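Local coordinates for protein lovastatin nonaketide synthase, polyketide synthase component (Aspergillus terreus, PDB 7CPX) that builds the polyketide backbone of the cholesterol-lowering drug lovastatin by iterative malonyl-CoA condensation, with methylation, ketoreduction and dehydration, in partnership with the separate protein LovC, at residues Q1178-A1183 against F1224-T1229; Y1235-I1240 against N1255-P1260; E1324-A1329 against F1561-D1566; A1329-K1334 against V1393-N1398. The protein carries 2 engineered substitutions. One frame throughout, in Å; residues are numbered along the deposited sequence.

Contact 1. Residues Q1178-A1183 against F1224-T1229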
# COMPACT_ATOMS: atom_id res chain seq x y z
N GLN A 1178 -2.68 13.86 28.56
CA GLN A 1178 -3.41 13.94 29.83
C GLN A 1178 -3.11 15.25 30.54
O GLN A 1178 -3.93 15.72 31.34
CB GLN A 1178 -3.03 12.77 30.73
CG GLN A 1178 -3.42 11.41 30.20
CD GLN A 1178 -2.68 10.29 30.89
OE1 GLN A 1178 -2.01 10.51 31.91
NE2 GLN A 1178 -2.77 9.08 30.35
N THR A 1179 -1.93 15.82 30.31
CA THR A 1179 -1.62 17.12 30.89
C THR A 1179 -2.62 18.18 30.44
O THR A 1179 -2.95 19.09 31.21
CB THR A 1179 -0.20 17.55 30.53
OG1 THR A 1179 -0.10 17.75 29.11
CG2 THR A 1179 0.80 16.50 30.96
N VAL A 1180 -3.10 18.08 29.20
CA VAL A 1180 -4.10 19.02 28.71
C VAL A 1180 -5.38 18.90 29.54
O VAL A 1180 -5.97 19.90 29.95
CB VAL A 1180 -4.38 18.79 27.22
CG1 VAL A 1180 -5.56 19.64 26.76
CG2 VAL A 1180 -3.16 19.10 26.39
N ILE A 1181 -5.81 17.67 29.80
CA ILE A 1181 -7.00 17.46 30.63
C ILE A 1181 -6.76 18.00 32.03
O ILE A 1181 -7.64 18.64 32.62
CB ILE A 1181 -7.37 15.97 30.65
CG1 ILE A 1181 -7.86 15.53 29.27
CG2 ILE A 1181 -8.43 15.70 31.70
CD1 ILE A 1181 -7.83 14.04 29.05
N GLY A 1182 -5.57 17.75 32.58
CA GLY A 1182 -5.26 18.27 33.90
C GLY A 1182 -5.38 19.78 33.96
O GLY A 1182 -5.99 20.33 34.88
N ALA A 1183 -4.82 20.46 32.96
CA ALA A 1183 -5.01 21.91 32.87
C ALA A 1183 -6.49 22.24 32.76
O ALA A 1183 -6.95 23.27 33.27
CB ALA A 1183 -4.25 22.47 31.67
N PHE A 1224 7.27 19.44 31.55
CA PHE A 1224 6.24 19.75 30.57
C PHE A 1224 5.45 20.96 31.02
O PHE A 1224 5.28 21.20 32.22
CB PHE A 1224 5.29 18.56 30.36
CG PHE A 1224 4.35 18.34 31.51
CD1 PHE A 1224 3.13 19.00 31.57
CD2 PHE A 1224 4.67 17.47 32.54
CE1 PHE A 1224 2.27 18.80 32.62
CE2 PHE A 1224 3.81 17.26 33.59
CZ PHE A 1224 2.60 17.93 33.64
N ASN A 1225 4.97 21.71 30.04
CA ASN A 1225 3.97 22.75 30.21
C ASN A 1225 2.85 22.50 29.21
O ASN A 1225 3.05 21.85 28.18
CB ASN A 1225 4.57 24.15 30.01
CG ASN A 1225 5.72 24.43 30.94
OD1 ASN A 1225 5.84 23.84 32.01
ND2 ASN A 1225 6.60 25.35 30.53
N THR A 1226 1.67 23.01 29.51
CA THR A 1226 0.53 22.78 28.64
C THR A 1226 -0.53 23.84 28.89
O THR A 1226 -0.82 24.18 30.04
CB THR A 1226 -0.06 21.38 28.85
OG1 THR A 1226 -1.34 21.30 28.22
CG2 THR A 1226 -0.21 21.09 30.33
N ILE A 1227 -1.10 24.35 27.80
CA ILE A 1227 -2.19 25.32 27.83
C ILE A 1227 -3.45 24.61 27.37
O ILE A 1227 -3.45 23.98 26.31
CB ILE A 1227 -1.90 26.53 26.92
CG1 ILE A 1227 -0.40 26.75 26.72
CG2 ILE A 1227 -2.56 27.78 27.48
CD1 ILE A 1227 0.37 27.08 27.98
N ASN A 1228 -4.51 24.71 28.16
CA ASN A 1228 -5.82 24.24 27.73
C ASN A 1228 -6.48 25.37 26.94
O ASN A 1228 -7.37 26.08 27.41
CB ASN A 1228 -6.66 23.79 28.92
CG ASN A 1228 -8.03 23.29 28.51
OD1 ASN A 1228 -8.99 23.44 29.26
ND2 ASN A 1228 -8.12 22.68 27.33
N THR A 1229 -6.00 25.54 25.70
CA THR A 1229 -6.35 26.71 24.91
C THR A 1229 -7.86 26.88 24.79
O THR A 1229 -8.38 27.99 24.95
CB THR A 1229 -5.73 26.61 23.52
OG1 THR A 1229 -6.14 25.39 22.89
CG2 THR A 1229 -4.21 26.63 23.62
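V1180 and N1228 bring the two backbones nearest, CA to CA 5.6 Å, where helix 1178-1183 lies across strand 1224-1229 with axes 7.1 Å apart and crossing at -59°. No hydrogen bond joins the segments; the contact is mainly side-chain packing. T1179 and F1224 approach from opposite directions. The T1179 CG2 methyl sits over one face of the F1224 ring, off its centre toward the rim, in a CH-pi contact whose exact spacing is doubtful. A chi1 of 73° raises the F1224 ring toward the helix. Next along the strand, T1226 reaches up with both branches: its CG2 packs 3.5 Å from T1179 CB, while its OG1 lies 3.4 Å from V1180 CG2, the V1180 and T1226 side chains crossing at about a right angle. Farther on, A1183 CB meets N1228 CB at 3.9 Å, and the N1228 amide nitrogen ND2 passes beside V1180 CG1. I1240 of the adjoining strand extends the apolar layer under V1180 and T1226. On another side of the helix, Q1178 NE2 bonds to OD2 of D1174, the predicted proton donor of dehydration. W2019 of the second subunit packs on I1227 and T1229. A central helix against a curved antiparallel sheet is the hotdog arrangement, consistent with the predicted C-terminal hotdog of the dehydratase domain.

Contact 2. Residues Y1235-I1240 against N1255-P1260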
# COMPACT_ATOMS: atom_id res chain seq x y z
N TYR A 1235 -15.30 20.46 22.84
CA TYR A 1235 -14.08 19.70 22.65
C TYR A 1235 -12.92 20.52 23.20
O TYR A 1235 -12.86 21.73 22.98
CB TYR A 1235 -13.85 19.31 21.18
CG TYR A 1235 -13.65 20.46 20.21
CD1 TYR A 1235 -12.48 21.20 20.20
CD2 TYR A 1235 -14.62 20.77 19.27
CE1 TYR A 1235 -12.29 22.22 19.30
CE2 TYR A 1235 -14.44 21.79 18.36
CZ TYR A 1235 -13.27 22.52 18.38
OH TYR A 1235 -13.08 23.54 17.49
N LEU A 1236 -12.01 19.85 23.90
CA LEU A 1236 -10.87 20.54 24.50
C LEU A 1236 -9.77 20.74 23.47
O LEU A 1236 -9.47 19.84 22.68
CB LEU A 1236 -10.32 19.74 25.67
CG LEU A 1236 -11.10 19.76 26.99
CD1 LEU A 1236 -12.54 19.34 26.78
CD2 LEU A 1236 -10.43 18.85 27.99
N SER A 1237 -9.17 21.92 23.48
CA SER A 1237 -8.02 22.21 22.63
C SER A 1237 -6.84 22.57 23.51
O SER A 1237 -6.96 23.45 24.37
CB SER A 1237 -8.33 23.35 21.65
OG SER A 1237 -7.29 23.49 20.69
N GLY A 1238 -5.72 21.89 23.30
CA GLY A 1238 -4.55 22.13 24.12
C GLY A 1238 -3.25 22.20 23.36
O GLY A 1238 -3.09 21.54 22.32
N ASP A 1239 -2.31 23.00 23.85
CA ASP A 1239 -0.97 23.08 23.30
C ASP A 1239 0.02 22.60 24.35
O ASP A 1239 0.03 23.12 25.47
CB ASP A 1239 -0.63 24.51 22.87
CG ASP A 1239 -1.61 25.07 21.86
OD1 ASP A 1239 -2.60 24.37 21.54
OD2 ASP A 1239 -1.41 26.21 21.39
N ILE A 1240 0.84 21.62 23.99
CA ILE A 1240 1.76 20.98 24.93
C ILE A 1240 3.18 21.32 24.53
O ILE A 1240 3.48 21.50 23.34
CB ILE A 1240 1.55 19.46 24.97
CG1 ILE A 1240 0.09 19.11 25.25
CG2 ILE A 1240 2.45 18.84 26.02
CD1 ILE A 1240 -0.26 17.68 24.96
N ASN A 1255 -2.85 22.83 19.59
CA ASN A 1255 -4.27 22.63 19.31
C ASN A 1255 -4.58 21.16 19.04
O ASN A 1255 -5.24 20.80 18.06
CB ASN A 1255 -4.72 23.51 18.14
CG ASN A 1255 -6.20 23.40 17.86
OD1 ASN A 1255 -6.98 23.01 18.73
ND2 ASN A 1255 -6.60 23.73 16.64
N ILE A 1256 -4.10 20.30 19.94
CA ILE A 1256 -4.62 18.95 20.02
C ILE A 1256 -6.05 19.03 20.53
O ILE A 1256 -6.32 19.61 21.59
CB ILE A 1256 -3.75 18.06 20.91
CG1 ILE A 1256 -4.42 16.71 21.13
CG2 ILE A 1256 -3.46 18.73 22.24
CD1 ILE A 1256 -3.51 15.64 21.68
N THR A 1257 -6.98 18.45 19.77
CA THR A 1257 -8.40 18.56 20.02
C THR A 1257 -8.90 17.20 20.48
O THR A 1257 -8.97 16.25 19.68
CB THR A 1257 -9.15 19.02 18.77
OG1 THR A 1257 -8.86 20.40 18.52
CG2 THR A 1257 -10.64 18.82 18.94
N PHE A 1258 -9.21 17.12 21.78
CA PHE A 1258 -9.87 15.98 22.40
C PHE A 1258 -11.37 16.20 22.25
O PHE A 1258 -11.92 17.15 22.81
CB PHE A 1258 -9.50 15.86 23.88
CG PHE A 1258 -8.03 15.92 24.17
CD1 PHE A 1258 -7.33 17.11 24.07
CD2 PHE A 1258 -7.35 14.79 24.60
CE1 PHE A 1258 -5.99 17.17 24.36
CE2 PHE A 1258 -6.01 14.84 24.89
CZ PHE A 1258 -5.32 16.03 24.77
N LYS A 1259 -12.01 15.34 21.53
CA LYS A 1259 -13.45 15.43 21.41
C LYS A 1259 -14.11 14.30 22.20
O LYS A 1259 -13.51 13.23 22.36
CB LYS A 1259 -13.88 15.35 19.94
CG LYS A 1259 -15.20 16.03 19.62
CD LYS A 1259 -15.26 16.44 18.17
CE LYS A 1259 -16.57 17.15 17.86
NZ LYS A 1259 -16.64 17.58 16.43
N PRO A 1260 -15.32 14.50 22.71
CA PRO A 1260 -15.95 13.45 23.52
C PRO A 1260 -16.05 12.14 22.75
O PRO A 1260 -16.31 12.11 21.55
CB PRO A 1260 -17.33 14.02 23.83
CG PRO A 1260 -17.14 15.48 23.79
CD PRO A 1260 -16.12 15.74 22.72
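L1236 and F1258 form an antiparallel hydrogen-bonded pair, L1236 N to F1258 O and F1258 N to L1236 O both 2.9 Å. S1237 faces T1257 as a non-hydrogen-bonded pair. The next rung is irregular: G1238 stands opposite both N1255 and I1256, a G1 beta bulge, with N1255 in a left-handed conformation (phi 53°, psi 49°). G1238 N still donates to I1256 O at 2.9 Å. At the bulge N1255 N points to OD1 of the D1239 carboxylate, in a bond whose modelled length is doubtful. Weaker CA-H...O contacts fill in beside the rungs, T1257 CA to L1236 O at 3.1 Å and S1237 CA to I1256 O. L1236 O also comes to the F1258 ring edge, in its plane.

The apolar contacts split between the two sheet faces. L1236, I1256 and F1258 share one: L1236 CB lies 4.3 Å from F1258 CD1, and F1177 of helix 1170-1184 packs on both I1240 and I1256. On the face of S1237 and T1257, the Y1235 ring slants across T1257, whose CG2, anti to the backbone N, meets CD1 of Y1235; R1844 makes a cation-pi contact with the tyrosine.

Backbone bonds therefore hold this hairpin, while its side chains divide the work: the hydrophobic face lines the hotdog core, with the F1258 side chain about 7 Å from that of D1174, the predicted proton donor, and the bulge inserts N1255 as an extra residue opposite G1238, its amide N directed at the D1239 carboxylate.

Contact 3. Residues E1324-A1329 against F1561-D1566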
# COMPACT_ATOMS: atom_id res chain seq x y z
N GLU A 1324 -80.60 14.02 28.91
CA GLU A 1324 -79.33 13.59 29.49
C GLU A 1324 -79.38 12.15 30.00
O GLU A 1324 -78.33 11.61 30.37
CB GLU A 1324 -78.94 14.53 30.63
CG GLU A 1324 -78.74 15.97 30.19
CD GLU A 1324 -78.56 16.92 31.36
OE1 GLU A 1324 -78.61 16.45 32.52
OE2 GLU A 1324 -78.36 18.13 31.12
N ARG A 1325 -80.56 11.52 30.02
CA ARG A 1325 -80.70 10.13 30.41
C ARG A 1325 -80.49 9.16 29.25
O ARG A 1325 -80.83 7.98 29.37
CB ARG A 1325 -82.09 9.89 31.01
CG ARG A 1325 -82.37 10.69 32.27
CD ARG A 1325 -82.78 9.78 33.41
NE ARG A 1325 -83.13 10.52 34.62
CZ ARG A 1325 -83.52 9.97 35.76
NH1 ARG A 1325 -83.64 8.65 35.88
NH2 ARG A 1325 -83.81 10.74 36.80
N GLN A 1326 -79.93 9.63 28.13
CA GLN A 1326 -79.83 8.81 26.94
C GLN A 1326 -78.95 7.58 27.14
O GLN A 1326 -79.01 6.66 26.33
CB GLN A 1326 -79.31 9.64 25.77
CG GLN A 1326 -77.83 9.98 25.83
CD GLN A 1326 -77.02 9.23 24.79
OE1 GLN A 1326 -77.36 9.24 23.61
NE2 GLN A 1326 -75.95 8.58 25.23
N GLN A 1327 -78.14 7.56 28.20
CA GLN A 1327 -77.37 6.36 28.51
C GLN A 1327 -78.18 5.38 29.35
O GLN A 1327 -78.04 4.16 29.19
CB GLN A 1327 -76.08 6.74 29.24
CG GLN A 1327 -75.36 5.56 29.87
CD GLN A 1327 -75.04 4.46 28.87
OE1 GLN A 1327 -74.99 4.70 27.67
NE2 GLN A 1327 -74.81 3.25 29.37
N ALA A 1328 -79.04 5.89 30.23
CA ALA A 1328 -79.71 5.06 31.23
C ALA A 1328 -81.19 4.83 30.93
O ALA A 1328 -81.63 3.68 30.87
CB ALA A 1328 -79.56 5.70 32.62
N ALA A 1329 -81.98 5.90 30.76
CA ALA A 1329 -83.43 5.74 30.73
C ALA A 1329 -84.15 6.57 29.68
O ALA A 1329 -85.37 6.44 29.56
CB ALA A 1329 -84.02 6.08 32.11
N PHE A 1561 -72.71 16.77 27.27
CA PHE A 1561 -72.66 16.09 28.56
C PHE A 1561 -73.74 15.02 28.66
O PHE A 1561 -73.49 13.92 29.15
CB PHE A 1561 -72.79 17.10 29.70
CG PHE A 1561 -71.53 17.86 29.97
CD1 PHE A 1561 -71.14 18.89 29.13
CD2 PHE A 1561 -70.74 17.55 31.06
CE1 PHE A 1561 -69.97 19.60 29.38
CE2 PHE A 1561 -69.57 18.25 31.31
CZ PHE A 1561 -69.19 19.28 30.47
N GLY A 1562 -74.94 15.31 28.16
CA GLY A 1562 -76.05 14.39 28.32
C GLY A 1562 -75.91 13.08 27.57
O GLY A 1562 -76.83 12.25 27.64
N LEU A 1563 -74.80 12.86 26.86
CA LEU A 1563 -74.68 11.69 26.00
C LEU A 1563 -73.85 10.57 26.61
O LEU A 1563 -74.24 9.40 26.50
CB LEU A 1563 -74.07 12.09 24.65
CG LEU A 1563 -74.79 13.18 23.86
CD1 LEU A 1563 -74.18 13.32 22.48
CD2 LEU A 1563 -76.28 12.90 23.76
N PHE A 1564 -72.74 10.89 27.27
CA PHE A 1564 -71.71 9.90 27.57
C PHE A 1564 -72.27 8.66 28.26
O PHE A 1564 -73.34 8.71 28.87
CB PHE A 1564 -70.61 10.52 28.43
CG PHE A 1564 -69.33 9.73 28.45
CD1 PHE A 1564 -68.78 9.24 27.27
CD2 PHE A 1564 -68.67 9.49 29.64
CE1 PHE A 1564 -67.60 8.52 27.29
CE2 PHE A 1564 -67.49 8.77 29.66
CZ PHE A 1564 -66.96 8.28 28.48
N ALA A 1565 -71.54 7.55 28.17
CA ALA A 1565 -72.05 6.24 28.56
C ALA A 1565 -71.88 5.93 30.04
O ALA A 1565 -72.40 4.91 30.50
CB ALA A 1565 -71.34 5.15 27.75
N ASP A 1566 -71.17 6.76 30.80
CA ASP A 1566 -71.09 6.57 32.24
C ASP A 1566 -71.16 7.87 33.03
O ASP A 1566 -71.06 7.82 34.26
CB ASP A 1566 -69.80 5.81 32.61
CG ASP A 1566 -68.54 6.59 32.30
OD1 ASP A 1566 -68.63 7.81 32.06
OD2 ASP A 1566 -67.45 5.98 32.29
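Q1327 and Q1326 offer their flat amides to the loop F1561-D1566. This is loop-on-loop packing just beyond the ends of two helices, 1313-1324 and 1554-1561, the latter following strand 1542-1547 of the Rossmann-like methyltransferase sheet. Over one face of the Q1327 amide lies A1565, with its CA 3.5 Å from Q1327 CD and its CB near OE1; A1565 O also stands above this plane, so its approach to NE2 is badly angled and makes no hydrogen bond. One face of the Q1326 amide is covered by L1563, whose CA lies 3.6 Å and whose CD2 lies 3.9 Å from Q1326 CD. The F1564 ring meets F1400 with nearly parallel planes.

No hydrogen bond crosses the contact. Q1326 CG stands between the backbone N and carbonyl carbon (chi1 74°), and the carbon chain, bent again at chi2, packs over L1563. Its OE1 is hydrogen-bonded to T1392 OG1, whereas the placement of its NE2, modelled too near L1563 O, is doubtful. Q1327 CG is anti to its backbone N, and a bend at chi2 (56°) folds its amide over A1565; Q1327 CB touches F1564 O at 3.4 Å.

At the helix-end side E1324 packs on G1562, E1324 CG to G1562 CA 3.6 Å, while its carboxylate turns to a salt bridge with K1552. Next to this packing, E1324 CA makes a CA-H...O contact with G1562 O at 3.4 Å, with an angle of 141° at the hydrogen.

Contact 4. Residues A1329-K1334 against V1393-N1398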
# COMPACT_ATOMS: atom_id res chain seq x y z
N ALA A 1329 -81.98 5.90 30.76
CA ALA A 1329 -83.43 5.74 30.73
C ALA A 1329 -84.15 6.57 29.68
O ALA A 1329 -85.37 6.44 29.56
CB ALA A 1329 -84.02 6.08 32.11
N PHE A 1330 -83.46 7.42 28.91
CA PHE A 1330 -84.17 8.23 27.92
C PHE A 1330 -84.87 7.34 26.89
O PHE A 1330 -85.99 7.64 26.46
CB PHE A 1330 -83.20 9.18 27.22
CG PHE A 1330 -83.86 10.28 26.44
CD1 PHE A 1330 -84.94 10.98 26.96
CD2 PHE A 1330 -83.38 10.64 25.19
CE1 PHE A 1330 -85.53 12.00 26.24
CE2 PHE A 1330 -83.97 11.65 24.47
CZ PHE A 1330 -85.05 12.34 24.99
N HIS A 1331 -84.22 6.24 26.49
CA HIS A 1331 -84.85 5.32 25.55
C HIS A 1331 -86.09 4.65 26.12
O HIS A 1331 -86.85 4.04 25.37
CB HIS A 1331 -83.84 4.27 25.08
CG HIS A 1331 -83.35 3.35 26.16
ND1 HIS A 1331 -83.15 3.77 27.46
CD2 HIS A 1331 -83.02 2.04 26.14
CE1 HIS A 1331 -82.72 2.75 28.19
NE2 HIS A 1331 -82.63 1.69 27.40
N LEU A 1332 -86.31 4.76 27.44
CA LEU A 1332 -87.52 4.26 28.07
C LEU A 1332 -88.48 5.38 28.48
O LEU A 1332 -89.68 5.12 28.63
CB LEU A 1332 -87.18 3.44 29.32
CG LEU A 1332 -86.11 2.36 29.14
CD1 LEU A 1332 -85.80 1.70 30.48
CD2 LEU A 1332 -86.55 1.32 28.12
N GLN A 1333 -87.98 6.60 28.66
CA GLN A 1333 -88.82 7.67 29.20
C GLN A 1333 -89.99 7.99 28.28
O GLN A 1333 -91.11 8.18 28.76
CB GLN A 1333 -87.97 8.92 29.45
CG GLN A 1333 -87.16 8.84 30.75
CD GLN A 1333 -86.15 9.96 30.88
OE1 GLN A 1333 -85.74 10.57 29.89
NE2 GLN A 1333 -85.74 10.25 32.11
N LYS A 1334 -89.76 8.07 26.97
CA LYS A 1334 -90.83 8.27 26.00
C LYS A 1334 -90.85 7.15 24.98
O LYS A 1334 -91.18 7.37 23.81
CB LYS A 1334 -90.70 9.62 25.30
CG LYS A 1334 -90.61 10.82 26.21
CD LYS A 1334 -90.66 12.11 25.40
CE LYS A 1334 -90.43 13.34 26.26
NZ LYS A 1334 -90.53 14.59 25.46
N VAL A 1393 -79.22 8.14 21.07
CA VAL A 1393 -80.38 8.42 21.90
C VAL A 1393 -81.12 7.14 22.25
O VAL A 1393 -81.65 7.01 23.36
CB VAL A 1393 -81.29 9.45 21.21
CG1 VAL A 1393 -82.72 9.32 21.68
CG2 VAL A 1393 -80.79 10.86 21.48
N ARG A 1394 -81.18 6.19 21.32
CA ARG A 1394 -81.76 4.88 21.60
C ARG A 1394 -80.78 3.94 22.29
O ARG A 1394 -81.03 2.72 22.31
CB ARG A 1394 -82.29 4.24 20.31
CG ARG A 1394 -81.32 4.23 19.14
CD ARG A 1394 -81.90 3.45 17.97
NE ARG A 1394 -81.05 3.49 16.78
CZ ARG A 1394 -81.17 4.37 15.80
NH1 ARG A 1394 -82.09 5.32 15.82
NH2 ARG A 1394 -80.34 4.29 14.76
N SER A 1395 -79.69 4.46 22.84
CA SER A 1395 -78.72 3.65 23.57
C SER A 1395 -78.11 2.57 22.69
O SER A 1395 -77.78 1.48 23.16
CB SER A 1395 -79.34 3.03 24.82
OG SER A 1395 -79.90 4.03 25.66
N ASN A 1396 -77.96 2.86 21.39
CA ASN A 1396 -77.38 1.91 20.44
C ASN A 1396 -75.96 2.31 20.05
O ASN A 1396 -75.03 1.51 20.19
CB ASN A 1396 -78.27 1.82 19.19
CG ASN A 1396 -77.86 0.69 18.26
OD1 ASN A 1396 -76.69 0.32 18.19
ND2 ASN A 1396 -78.83 0.13 17.55
N GLY A 1397 -75.78 3.54 19.58
CA GLY A 1397 -74.47 4.00 19.18
C GLY A 1397 -73.66 4.54 20.34
O GLY A 1397 -74.16 4.78 21.44
N ASN A 1398 -72.37 4.73 20.08
CA ASN A 1398 -71.48 5.29 21.09
C ASN A 1398 -71.78 6.77 21.26
O ASN A 1398 -71.85 7.51 20.27
CB ASN A 1398 -70.03 5.08 20.68
CG ASN A 1398 -69.04 5.59 21.72
OD1 ASN A 1398 -69.14 6.72 22.18
ND2 ASN A 1398 -68.09 4.75 22.09
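H1331 and S1395 meet with the serine hydroxyl above the imidazole: S1395 OG sits 3.5 Å above the plane of the H1331 ring, over its centre, and S1395 CB makes a CH-pi contact, 4.3 Å from the centroid of that ring and 21° off its normal. L1332 CG covers the opposite face, so the imidazole is sandwiched. Rotation about the first side-chain bond of H1331 (chi1 65°) sets the ring against the serine. H1331 CB lies 3.9 Å from V1393 O. Alongside, F1330 CD2 and V1393 CG1 touch at 3.8 Å, the methyl coming obliquely to the ring. No hydrogen bond spans the two segments.

The serine owes its place to a Schellman motif that ends helix 1389-1393: S1395, with positive phi, is the C-prime residue, N1396 N bonds to P1391 O and S1395 N to T1392 O. Opposite it is the short helix 1330-1333, with A1329 at the N-cap and L1332 N bonded to A1329 O at 2.9 Å. In the next shell, Q1326 O pairs with S1395 OG, holding the hydroxyl above the imidazole. I1336 packs on both F1330 and V1393, and L1322 of helix 1313-1324 reaches the phenylalanine.

The four contacts form two pairs. Contacts 1 and 2, centres 9 Å apart, belong to the predicted C-terminal hotdog of the dehydratase domain and use strands 1222-1230 and 1236-1243, neighbours in one sheet, backbone-bonded through I1227 and D1239; one packs the helix, the other closes the hairpin. Contacts 3 and 4, centres 8 Å apart, share A1329 and join loops and short helices; apart from that residue, contact 4 lies along the chain between the segments of contact 3. R1325 O probably bonds F1330 N, tying these two together. Between the pairs the nearest atoms are about 50 to 61 Å apart: they sit in separate regions of this multidomain iterative synthase, the second beside what is probably its methyltransferase part.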